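Local coordinates for protein dihydropyrimidinase (PDB 2FTW) that catalyses the reversible, zinc-dependent hydrolytic ring opening of dihydropyrimidines such as 5,6-dihydrouracil, the second step of reductive pyrimidine degradation, at residues A[14-17]-A[22-25]; A[356-361]-A[366-371]; A[70-75]-A[117-122]; A[80-85]-A[95-100]. All coordinates share one frame; numbering follows the deposited sequence. Where two conformers were deposited one is given.

Overall arrangement
The four contacts run from the edge of the subunit to the neighbourhood of its zinc site. Contacts 1 and 2 have centres about 17 Å apart and touch, R22 and Y23 packing on C371 while the ring of Y23 meets W370; both also reach a second subunit. Contacts 3 and 4, centres about 10 Å apart, are joined through Q70, whose backbone N lies 2.8 Å from D80 O, and through A120 packing on F82. Contact 4 is closest to the catalytic machinery: the side chain of D99 lies about 5 Å from that of the zinc ligand H68 and about 9 Å from a zinc ion. Contacts 1 and 3 are farthest apart, with centres about 39 Å from each other.

Contact 1 (A[14-17]-A[22-25]); sequences NGTV and RYFK
V17 and F24 lie side by side and point the same way, with the valine laid over one face of the phenyl ring. V17 CB sits 4.0 Å from the centroid of the F24 ring, 18° off its normal, a CH-pi contact, and CG1 reaches toward the rim, 3.7 Å from F24 CE1. The ring is brought over the neighbouring strand because F24 CG stands between the backbone N and the carbonyl carbon (chi1 58°). R22 NH1 lies over the rim of the opposite face, so the phenyl sits between V17 CB and one end of the guanidinium. The backbones beneath form the two antiparallel strands of a beta hairpin, 16-18 and 23-25, in which V17 and F24 are the hydrogen-bonded pair: V17 N gives to F24 O at 2.7 Å and F24 N to V17 O at 2.9 Å. T16 and K25, the adjacent non-hydrogen-bonded pair, face the other side of the sheet. There the two side chains cross at about a right angle, and the bent lysine chain passes with CD 4.0 Å from T16 OG1. T16 CG2, the other branch, approaches the edge of the Y23 ring, 4.0 Å from CD2. That ring is also met edge-to-face by W370, and its hydroxyl is hydrogen-bonded to D472 of a second subunit.

Contact 2 (A[356-361]-A[366-371]); sequences SIVWEN and GKLTWC
W359 and W370 bring their indoles together at a slant, the planes 33° apart and W359 CH2 3.5 Å from W370 CD1. The far corner of the six-membered ring of W359 thus meets the five-membered ring of W370, a geometry that is neither a stack nor a T. W359 gets there from a helix face turned elsewhere, because CG is anti to its backbone N (chi1 -171°). Separately, V358 CG1 touches L368 CD1 at 4.0 Å, and the methylenes of K367 pass N361 O, CD being 3.8 Å from it. K367 extends onward to a salt bridge with D312. In the next shell, F373 meets W359 edge-to-face, and L57 packs against both indoles. N361 is fixed within its own helix: ND2 gives to I357 O at 2.9 Å, while N361 N reaches the same oxygen from the opposite face of the carbonyl plane. The whole forms a short connection between consecutive helices, in which a Schellman motif with G366 at positive phi closes helix 354-363 and T369 serves as N-cap of helix 370-384.

Contact 3 (A[70-75]-A[117-122]); sequences QLPFMG and KKWADE
Q70 and W119 meet where the loop that follows the zinc ligands H66 and H68 leans on helix 109-121, at the periphery of the (beta-alpha)8 barrel. The amide of Q70 comes over one face of the indole with its nitrogen leading: NE2 lies 3.3 Å from W119 CG and 3.5 Å from W119 CB, so it rests above the root of the five-membered ring, toward the rim. Amide and indole planes are turned 50° against each other, and the group therefore tilts over the ring and does not lie flat upon it. Two conformational features bring it there. The backbone of Q70 is in the left-handed helical region (phi 68°), and its chi1 of -143° falls between staggered positions, after which the chain runs on extended. The amide's rotation is fixed from its other end, since OE1 accepts a hydrogen bond from F82 N, at the start of the next helix, leaving NE2 to face the tryptophan. W119 leaves its helix toward residues 70-72, and CG anti to the carbonyl carbon lays the indole along Q70 and P72. W116 meets this indole edge-to-face, and F82 also packs against it. Farther along the ring, P72 arrives obliquely, its side chain about 12 Å from a zinc ion; the pyrrolidine touches through its puckered (exo) corner, P72 CG standing 4.0 Å from W119 CH2.

Contact 4 (A[80-85]-A[95-100]); sequences DDFDIG and TFIIDF
F82 and D99 approach from opposite directions, the phenyl from the start of helix 82-91 and the carboxylate from strand 94-101. The ring presents its far end: F82 CZ lies 3.7 Å from D99 OD2, and CE1 is 3.9 Å from D99 OD1. Ring and carboxylate planes are 60° apart, and the oxygen stands obliquely to the phenyl. D99 already leaves the strand toward the helix, and CG, roughly anti to the backbone N (chi1 -153°), sets the carboxylate against the end of the ring. Two residues earlier on the same side of the strand, I97 supplies the third surface, its CD1 coming near the plane of the phenyl at the edge, 4.0 Å from F82 CE1. Strands 57-64 and 94-101 run parallel and neighbouring in the barrel, so helix 82-91 between them makes a beta-alpha-beta crossover, and through F82 the start of the helix packs on the second strand. That start is set by D81, the N-cap: its OD1 accepts from I84 N at 3.0 Å and from D83 N at 2.9 Å, the first nearly along the C-O axis and the second from above the carboxylate plane. Beyond the phenyl, D99 OD1 is hydrogen-bonded to T67 OG1 and F69 N, and OD2 to W116 NE1. A buried carboxylate set against hydrocarbon thus has one oxygen held beside the zinc ligands H66 and H68 and the other by helix 109-121, consistent with a second-shell role for D99 in tying that loop to the helix.

Contact 1 (A[14-17]-A[22-25])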
# COMPACT_ATOMS: atom_id res chain seq x y z
N ASN A 14 10.01 -45.59 8.01
CA ASN A 14 11.28 -44.93 7.67
C ASN A 14 11.15 -43.53 7.04
O ASN A 14 12.17 -42.93 6.69
CB ASN A 14 12.16 -45.84 6.77
CG ASN A 14 12.25 -47.27 7.29
OD1 ASN A 14 12.45 -47.51 8.50
ND2 ASN A 14 12.08 -48.24 6.39
N GLY A 15 9.94 -43.00 6.93
CA GLY A 15 9.74 -41.66 6.36
C GLY A 15 9.55 -40.55 7.38
O GLY A 15 9.55 -40.77 8.59
N THR A 16 9.38 -39.33 6.86
CA THR A 16 9.13 -38.15 7.69
C THR A 16 7.67 -37.73 7.52
O THR A 16 7.21 -37.48 6.42
CB THR A 16 10.05 -36.98 7.27
OG1 THR A 16 11.41 -37.42 7.31
CG2 THR A 16 9.89 -35.77 8.24
N VAL A 17 6.96 -37.66 8.63
CA VAL A 17 5.61 -37.13 8.63
C VAL A 17 5.69 -35.59 8.49
O VAL A 17 6.51 -34.95 9.14
CB VAL A 17 4.86 -37.51 9.92
CG1 VAL A 17 3.52 -36.83 10.00
CG2 VAL A 17 4.71 -39.05 10.01
N ARG A 22 4.33 -28.89 11.94
CA ARG A 22 5.71 -29.34 12.10
C ARG A 22 5.91 -30.59 11.23
O ARG A 22 4.95 -31.21 10.80
CB ARG A 22 5.97 -29.71 13.56
CG ARG A 22 5.20 -30.99 13.96
CD ARG A 22 5.13 -31.22 15.43
NE ARG A 22 6.31 -31.91 15.91
CZ ARG A 22 6.34 -33.15 16.40
NH1 ARG A 22 5.25 -33.90 16.49
NH2 ARG A 22 7.50 -33.64 16.81
N TYR A 23 7.17 -30.97 11.04
CA TYR A 23 7.51 -32.26 10.42
C TYR A 23 8.43 -33.06 11.34
O TYR A 23 9.16 -32.50 12.15
CB TYR A 23 8.12 -32.06 9.01
CG TYR A 23 9.42 -31.30 8.96
CD1 TYR A 23 9.43 -29.91 8.82
CD2 TYR A 23 10.64 -31.96 9.04
CE1 TYR A 23 10.63 -29.20 8.78
CE2 TYR A 23 11.84 -31.26 9.00
CZ TYR A 23 11.83 -29.87 8.87
OH TYR A 23 13.01 -29.16 8.82
N PHE A 24 8.37 -34.38 11.23
CA PHE A 24 9.15 -35.25 12.13
C PHE A 24 9.27 -36.66 11.59
O PHE A 24 8.39 -37.11 10.89
CB PHE A 24 8.51 -35.31 13.54
CG PHE A 24 7.10 -35.81 13.55
CD1 PHE A 24 6.05 -34.97 13.20
CD2 PHE A 24 6.81 -37.10 13.97
CE1 PHE A 24 4.74 -35.42 13.22
CE2 PHE A 24 5.50 -37.57 13.98
CZ PHE A 24 4.47 -36.74 13.61
N LYS A 25 10.36 -37.33 11.92
CA LYS A 25 10.54 -38.76 11.61
C LYS A 25 9.59 -39.62 12.43
O LYS A 25 9.60 -39.58 13.65
CB LYS A 25 11.98 -39.19 11.92
CG LYS A 25 12.97 -38.84 10.83
CD LYS A 25 13.18 -40.01 9.85
CE LYS A 25 14.17 -41.02 10.40
NZ LYS A 25 14.37 -42.21 9.50

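Contact 2 (A[356-361]-A[366-371])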
# COMPACT_ATOMS: atom_id res chain seq x y z
N SER A 356 2.50 -31.18 -7.73
CA SER A 356 3.86 -31.09 -8.23
C SER A 356 4.13 -29.68 -8.76
O SER A 356 5.22 -29.15 -8.60
CB SER A 356 4.13 -32.14 -9.30
OG SER A 356 4.31 -33.42 -8.71
N ILE A 357 3.12 -29.08 -9.39
CA ILE A 357 3.22 -27.70 -9.83
C ILE A 357 3.36 -26.75 -8.62
O ILE A 357 4.15 -25.78 -8.66
CB ILE A 357 2.00 -27.29 -10.71
CG1 ILE A 357 2.22 -27.68 -12.17
CG2 ILE A 357 1.79 -25.78 -10.70
CD1 ILE A 357 2.75 -29.05 -12.40
N VAL A 358 2.58 -26.98 -7.57
CA VAL A 358 2.69 -26.14 -6.38
C VAL A 358 4.07 -26.38 -5.76
O VAL A 358 4.75 -25.43 -5.36
CB VAL A 358 1.59 -26.42 -5.34
CG1 VAL A 358 1.83 -25.60 -4.08
CG2 VAL A 358 0.22 -26.11 -5.89
N TRP A 359 4.49 -27.64 -5.70
CA TRP A 359 5.81 -27.98 -5.18
C TRP A 359 6.96 -27.28 -5.93
O TRP A 359 7.83 -26.65 -5.32
CB TRP A 359 6.01 -29.50 -5.20
CG TRP A 359 7.24 -29.88 -4.47
CD1 TRP A 359 8.50 -29.91 -4.96
CD2 TRP A 359 7.33 -30.29 -3.11
NE1 TRP A 359 9.39 -30.29 -3.99
CE2 TRP A 359 8.69 -30.54 -2.84
CE3 TRP A 359 6.39 -30.47 -2.08
CZ2 TRP A 359 9.13 -30.96 -1.59
CZ3 TRP A 359 6.83 -30.87 -0.84
CH2 TRP A 359 8.20 -31.12 -0.61
N GLU A 360 6.94 -27.40 -7.25
CA GLU A 360 8.00 -26.84 -8.10
C GLU A 360 8.08 -25.31 -7.99
O GLU A 360 9.16 -24.73 -7.85
CB GLU A 360 7.75 -27.25 -9.55
CG GLU A 360 8.75 -26.72 -10.58
CD GLU A 360 10.19 -27.07 -10.22
OE1 GLU A 360 10.43 -28.15 -9.64
OE2 GLU A 360 11.09 -26.25 -10.53
N ASN A 361 6.93 -24.66 -8.06
CA ASN A 361 6.86 -23.20 -8.02
C ASN A 361 6.87 -22.57 -6.62
O ASN A 361 7.11 -21.38 -6.47
CB ASN A 361 5.62 -22.73 -8.78
CG ASN A 361 5.74 -22.97 -10.28
OD1 ASN A 361 6.42 -22.22 -10.97
ND2 ASN A 361 5.11 -24.02 -10.77
N GLY A 366 11.94 -21.62 -2.97
CA GLY A 366 12.17 -21.10 -1.62
C GLY A 366 10.98 -20.34 -1.06
O GLY A 366 11.02 -19.85 0.06
N LYS A 367 9.89 -20.29 -1.83
CA LYS A 367 8.71 -19.52 -1.46
C LYS A 367 7.91 -20.20 -0.37
O LYS A 367 7.37 -19.52 0.49
CB LYS A 367 7.82 -19.25 -2.69
CG LYS A 367 8.22 -18.02 -3.47
CD LYS A 367 7.45 -17.96 -4.76
CE LYS A 367 8.04 -16.98 -5.75
NZ LYS A 367 7.54 -15.62 -5.46
N LEU A 368 7.84 -21.52 -0.40
CA LEU A 368 7.10 -22.29 0.60
C LEU A 368 8.01 -23.29 1.29
O LEU A 368 8.79 -23.99 0.63
CB LEU A 368 5.95 -23.11 -0.03
CG LEU A 368 4.74 -22.50 -0.76
CD1 LEU A 368 3.91 -23.62 -1.34
CD2 LEU A 368 3.90 -21.64 0.14
N THR A 369 7.85 -23.41 2.60
CA THR A 369 8.40 -24.55 3.34
C THR A 369 7.54 -25.79 3.11
O THR A 369 6.46 -25.73 2.54
CB THR A 369 8.46 -24.29 4.86
OG1 THR A 369 7.13 -24.26 5.39
CG2 THR A 369 9.20 -22.99 5.19
N TRP A 370 8.03 -26.93 3.59
CA TRP A 370 7.28 -28.19 3.52
C TRP A 370 5.92 -28.11 4.24
O TRP A 370 4.89 -28.57 3.72
CB TRP A 370 8.10 -29.32 4.15
CG TRP A 370 9.26 -29.81 3.34
CD1 TRP A 370 9.63 -29.42 2.08
CD2 TRP A 370 10.17 -30.84 3.72
NE1 TRP A 370 10.74 -30.13 1.68
CE2 TRP A 370 11.08 -31.02 2.66
CE3 TRP A 370 10.33 -31.62 4.88
CZ2 TRP A 370 12.13 -31.94 2.71
CZ3 TRP A 370 11.37 -32.54 4.92
CH2 TRP A 370 12.26 -32.69 3.85
N CYS A 371 5.92 -27.56 5.45
CA CYS A 371 4.68 -27.38 6.24
C CYS A 371 3.67 -26.43 5.57
O CYS A 371 2.48 -26.69 5.56
CB CYS A 371 5.01 -26.90 7.66
SG CYS A 371 5.89 -28.15 8.67

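Contact 3 (A[70-75]-A[117-122])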
# COMPACT_ATOMS: atom_id res chain seq x y z
N GLN A 70 -17.01 -34.20 -15.54
CA GLN A 70 -18.22 -34.70 -16.18
C GLN A 70 -19.29 -33.60 -16.31
O GLN A 70 -20.49 -33.90 -16.34
CB GLN A 70 -18.75 -35.82 -15.29
CG GLN A 70 -19.35 -36.98 -15.96
CD GLN A 70 -19.70 -38.05 -14.96
OE1 GLN A 70 -18.84 -38.50 -14.19
NE2 GLN A 70 -20.96 -38.46 -14.96
N LEU A 71 -18.84 -32.34 -16.35
CA LEU A 71 -19.72 -31.17 -16.36
C LEU A 71 -20.50 -31.09 -17.65
O LEU A 71 -19.89 -31.04 -18.72
CB LEU A 71 -18.89 -29.89 -16.20
CG LEU A 71 -19.63 -28.54 -16.24
CD1 LEU A 71 -20.57 -28.41 -15.07
CD2 LEU A 71 -18.67 -27.39 -16.24
N PRO A 72 -21.84 -31.07 -17.57
CA PRO A 72 -22.59 -30.85 -18.80
C PRO A 72 -22.37 -29.44 -19.32
O PRO A 72 -22.45 -28.48 -18.56
CB PRO A 72 -24.05 -31.05 -18.36
CG PRO A 72 -23.99 -31.72 -17.03
CD PRO A 72 -22.73 -31.27 -16.41
N PHE A 73 -22.09 -29.32 -20.61
CA PHE A 73 -21.95 -28.01 -21.23
C PHE A 73 -22.41 -28.00 -22.68
O PHE A 73 -21.79 -28.63 -23.53
CB PHE A 73 -20.50 -27.55 -21.14
CG PHE A 73 -20.24 -26.28 -21.89
CD1 PHE A 73 -20.54 -25.05 -21.31
CD2 PHE A 73 -19.72 -26.30 -23.18
CE1 PHE A 73 -20.30 -23.87 -22.00
CE2 PHE A 73 -19.48 -25.13 -23.87
CZ PHE A 73 -19.78 -23.92 -23.28
N MET A 74 -23.48 -27.27 -22.97
CA MET A 74 -23.95 -27.10 -24.35
C MET A 74 -24.18 -28.46 -25.02
O MET A 74 -23.73 -28.70 -26.15
CB MET A 74 -22.94 -26.25 -25.16
N GLY A 75 -24.85 -29.37 -24.31
CA GLY A 75 -25.09 -30.73 -24.80
C GLY A 75 -23.93 -31.72 -24.65
O GLY A 75 -24.17 -32.93 -24.56
N LYS A 117 -24.59 -36.61 -7.17
CA LYS A 117 -24.20 -37.66 -6.24
C LYS A 117 -24.31 -39.06 -6.84
O LYS A 117 -23.57 -39.95 -6.48
CB LYS A 117 -25.04 -37.57 -4.96
CG LYS A 117 -24.46 -38.36 -3.81
CD LYS A 117 -25.26 -38.20 -2.53
CE LYS A 117 -24.63 -38.98 -1.38
NZ LYS A 117 -24.43 -40.43 -1.72
N LYS A 118 -25.27 -39.25 -7.75
CA LYS A 118 -25.44 -40.53 -8.43
C LYS A 118 -24.29 -40.79 -9.40
O LYS A 118 -23.75 -41.90 -9.43
CB LYS A 118 -26.78 -40.53 -9.17
CG LYS A 118 -27.19 -41.88 -9.75
N TRP A 119 -23.92 -39.78 -10.19
CA TRP A 119 -22.77 -39.88 -11.10
C TRP A 119 -21.47 -40.23 -10.37
O TRP A 119 -20.69 -41.05 -10.86
CB TRP A 119 -22.54 -38.56 -11.84
CG TRP A 119 -23.54 -38.24 -12.88
CD1 TRP A 119 -24.26 -39.12 -13.63
CD2 TRP A 119 -23.90 -36.94 -13.33
NE1 TRP A 119 -25.06 -38.45 -14.51
CE2 TRP A 119 -24.86 -37.11 -14.35
CE3 TRP A 119 -23.51 -35.65 -12.98
CZ2 TRP A 119 -25.44 -36.03 -15.01
CZ3 TRP A 119 -24.08 -34.57 -13.65
CH2 TRP A 119 -25.05 -34.77 -14.65
N ALA A 120 -21.26 -39.62 -9.21
CA ALA A 120 -20.04 -39.79 -8.42
C ALA A 120 -20.00 -41.12 -7.67
O ALA A 120 -19.01 -41.84 -7.75
CB ALA A 120 -19.92 -38.64 -7.43
N ASP A 121 -21.06 -41.42 -6.93
CA ASP A 121 -21.08 -42.61 -6.08
C ASP A 121 -20.69 -43.86 -6.83
O ASP A 121 -20.03 -44.75 -6.28
CB ASP A 121 -22.45 -42.80 -5.43
CG ASP A 121 -22.64 -41.94 -4.20
OD1 ASP A 121 -21.64 -41.39 -3.68
OD2 ASP A 121 -23.80 -41.82 -3.74
N GLU A 122 -21.10 -43.93 -8.08
CA GLU A 122 -20.79 -45.06 -8.95
C GLU A 122 -19.33 -45.14 -9.43
O GLU A 122 -18.88 -46.22 -9.82
CB GLU A 122 -21.74 -45.05 -10.17
CG GLU A 122 -23.09 -45.72 -9.87
CD GLU A 122 -22.94 -47.17 -9.40
OE1 GLU A 122 -22.07 -47.90 -9.94
OE2 GLU A 122 -23.68 -47.59 -8.48

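Contact 4 (A[80-85]-A[95-100])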
# COMPACT_ATOMS: atom_id res chain seq x y z
N ASP A 80 -12.87 -35.49 -18.63
CA ASP A 80 -12.51 -36.06 -17.34
C ASP A 80 -13.79 -36.25 -16.52
O ASP A 80 -14.45 -35.26 -16.16
CB ASP A 80 -11.52 -35.17 -16.57
CG ASP A 80 -10.10 -35.12 -17.19
OD1 ASP A 80 -9.75 -35.91 -18.09
OD2 ASP A 80 -9.31 -34.25 -16.76
N ASP A 81 -14.15 -37.50 -16.23
CA ASP A 81 -15.32 -37.81 -15.41
C ASP A 81 -14.90 -38.23 -14.00
O ASP A 81 -13.73 -38.13 -13.65
CB ASP A 81 -16.18 -38.87 -16.11
CG ASP A 81 -15.57 -40.26 -16.03
OD1 ASP A 81 -14.53 -40.42 -15.36
OD2 ASP A 81 -16.12 -41.19 -16.64
N PHE A 82 -15.85 -38.72 -13.20
CA PHE A 82 -15.59 -39.04 -11.80
C PHE A 82 -14.70 -40.26 -11.56
O PHE A 82 -14.10 -40.39 -10.49
CB PHE A 82 -16.92 -39.23 -11.04
CG PHE A 82 -17.52 -37.94 -10.58
CD1 PHE A 82 -16.86 -37.15 -9.65
CD2 PHE A 82 -18.72 -37.48 -11.12
CE1 PHE A 82 -17.41 -35.93 -9.23
CE2 PHE A 82 -19.27 -36.27 -10.71
CZ PHE A 82 -18.62 -35.49 -9.76
N ASP A 83 -14.60 -41.14 -12.54
CA ASP A 83 -13.73 -42.30 -12.43
C ASP A 83 -12.30 -41.96 -12.87
O ASP A 83 -11.37 -41.94 -12.05
CB ASP A 83 -14.34 -43.45 -13.24
CG ASP A 83 -13.56 -44.75 -13.12
OD1 ASP A 83 -12.47 -44.76 -12.48
OD2 ASP A 83 -14.04 -45.76 -13.69
N ILE A 84 -12.13 -41.66 -14.16
CA ILE A 84 -10.84 -41.27 -14.75
C ILE A 84 -10.25 -40.08 -14.02
O ILE A 84 -9.04 -39.95 -13.83
CB ILE A 84 -11.03 -40.79 -16.22
CG1 ILE A 84 -11.71 -41.85 -17.10
CG2 ILE A 84 -9.68 -40.38 -16.84
CD1 ILE A 84 -12.51 -41.26 -18.25
N GLY A 85 -11.14 -39.14 -13.67
CA GLY A 85 -10.75 -37.94 -12.95
C GLY A 85 -10.12 -38.21 -11.60
O GLY A 85 -9.09 -37.63 -11.28
N THR A 95 -6.23 -36.98 -2.79
CA THR A 95 -7.11 -38.05 -2.35
C THR A 95 -8.52 -37.59 -1.96
O THR A 95 -9.30 -38.37 -1.42
CB THR A 95 -6.49 -38.84 -1.18
OG1 THR A 95 -6.27 -37.97 -0.06
CG2 THR A 95 -5.16 -39.49 -1.61
N PHE A 96 -8.86 -36.34 -2.25
CA PHE A 96 -10.16 -35.77 -1.91
C PHE A 96 -10.46 -34.64 -2.87
O PHE A 96 -9.64 -33.74 -3.05
CB PHE A 96 -10.18 -35.24 -0.48
CG PHE A 96 -11.56 -35.02 0.06
CD1 PHE A 96 -12.30 -36.08 0.55
CD2 PHE A 96 -12.13 -33.76 0.08
CE1 PHE A 96 -13.58 -35.88 1.04
CE2 PHE A 96 -13.42 -33.55 0.57
CZ PHE A 96 -14.14 -34.62 1.06
N ILE A 97 -11.61 -34.71 -3.52
CA ILE A 97 -12.03 -33.67 -4.44
C ILE A 97 -13.35 -33.12 -3.96
O ILE A 97 -14.17 -33.86 -3.39
CB ILE A 97 -12.15 -34.17 -5.92
CG1 ILE A 97 -13.12 -35.35 -6.06
CG2 ILE A 97 -10.77 -34.54 -6.48
CD1 ILE A 97 -14.46 -34.99 -6.65
N ILE A 98 -13.55 -31.82 -4.13
CA ILE A 98 -14.87 -31.23 -3.94
C ILE A 98 -15.31 -30.66 -5.28
O ILE A 98 -14.64 -29.83 -5.87
CB ILE A 98 -14.91 -30.19 -2.82
CG1 ILE A 98 -14.14 -30.71 -1.59
CG2 ILE A 98 -16.36 -29.89 -2.44
CD1 ILE A 98 -14.10 -29.75 -0.41
N ASP A 99 -16.44 -31.18 -5.76
CA ASP A 99 -16.99 -30.87 -7.07
C ASP A 99 -18.20 -29.98 -6.87
O ASP A 99 -18.76 -29.91 -5.77
CB ASP A 99 -17.40 -32.16 -7.78
CG ASP A 99 -17.36 -32.04 -9.29
OD1 ASP A 99 -16.28 -32.23 -9.90
OD2 ASP A 99 -18.45 -31.80 -9.87
N PHE A 100 -18.59 -29.28 -7.95
CA PHE A 100 -19.70 -28.35 -7.94
C PHE A 100 -20.95 -28.93 -8.61
O PHE A 100 -20.91 -29.36 -9.77
CB PHE A 100 -19.32 -27.05 -8.67
CG PHE A 100 -18.44 -26.12 -7.87
CD1 PHE A 100 -17.05 -26.23 -7.92
CD2 PHE A 100 -19.00 -25.12 -7.08
CE1 PHE A 100 -16.23 -25.36 -7.20
CE2 PHE A 100 -18.18 -24.24 -6.34
CZ PHE A 100 -16.79 -24.36 -6.40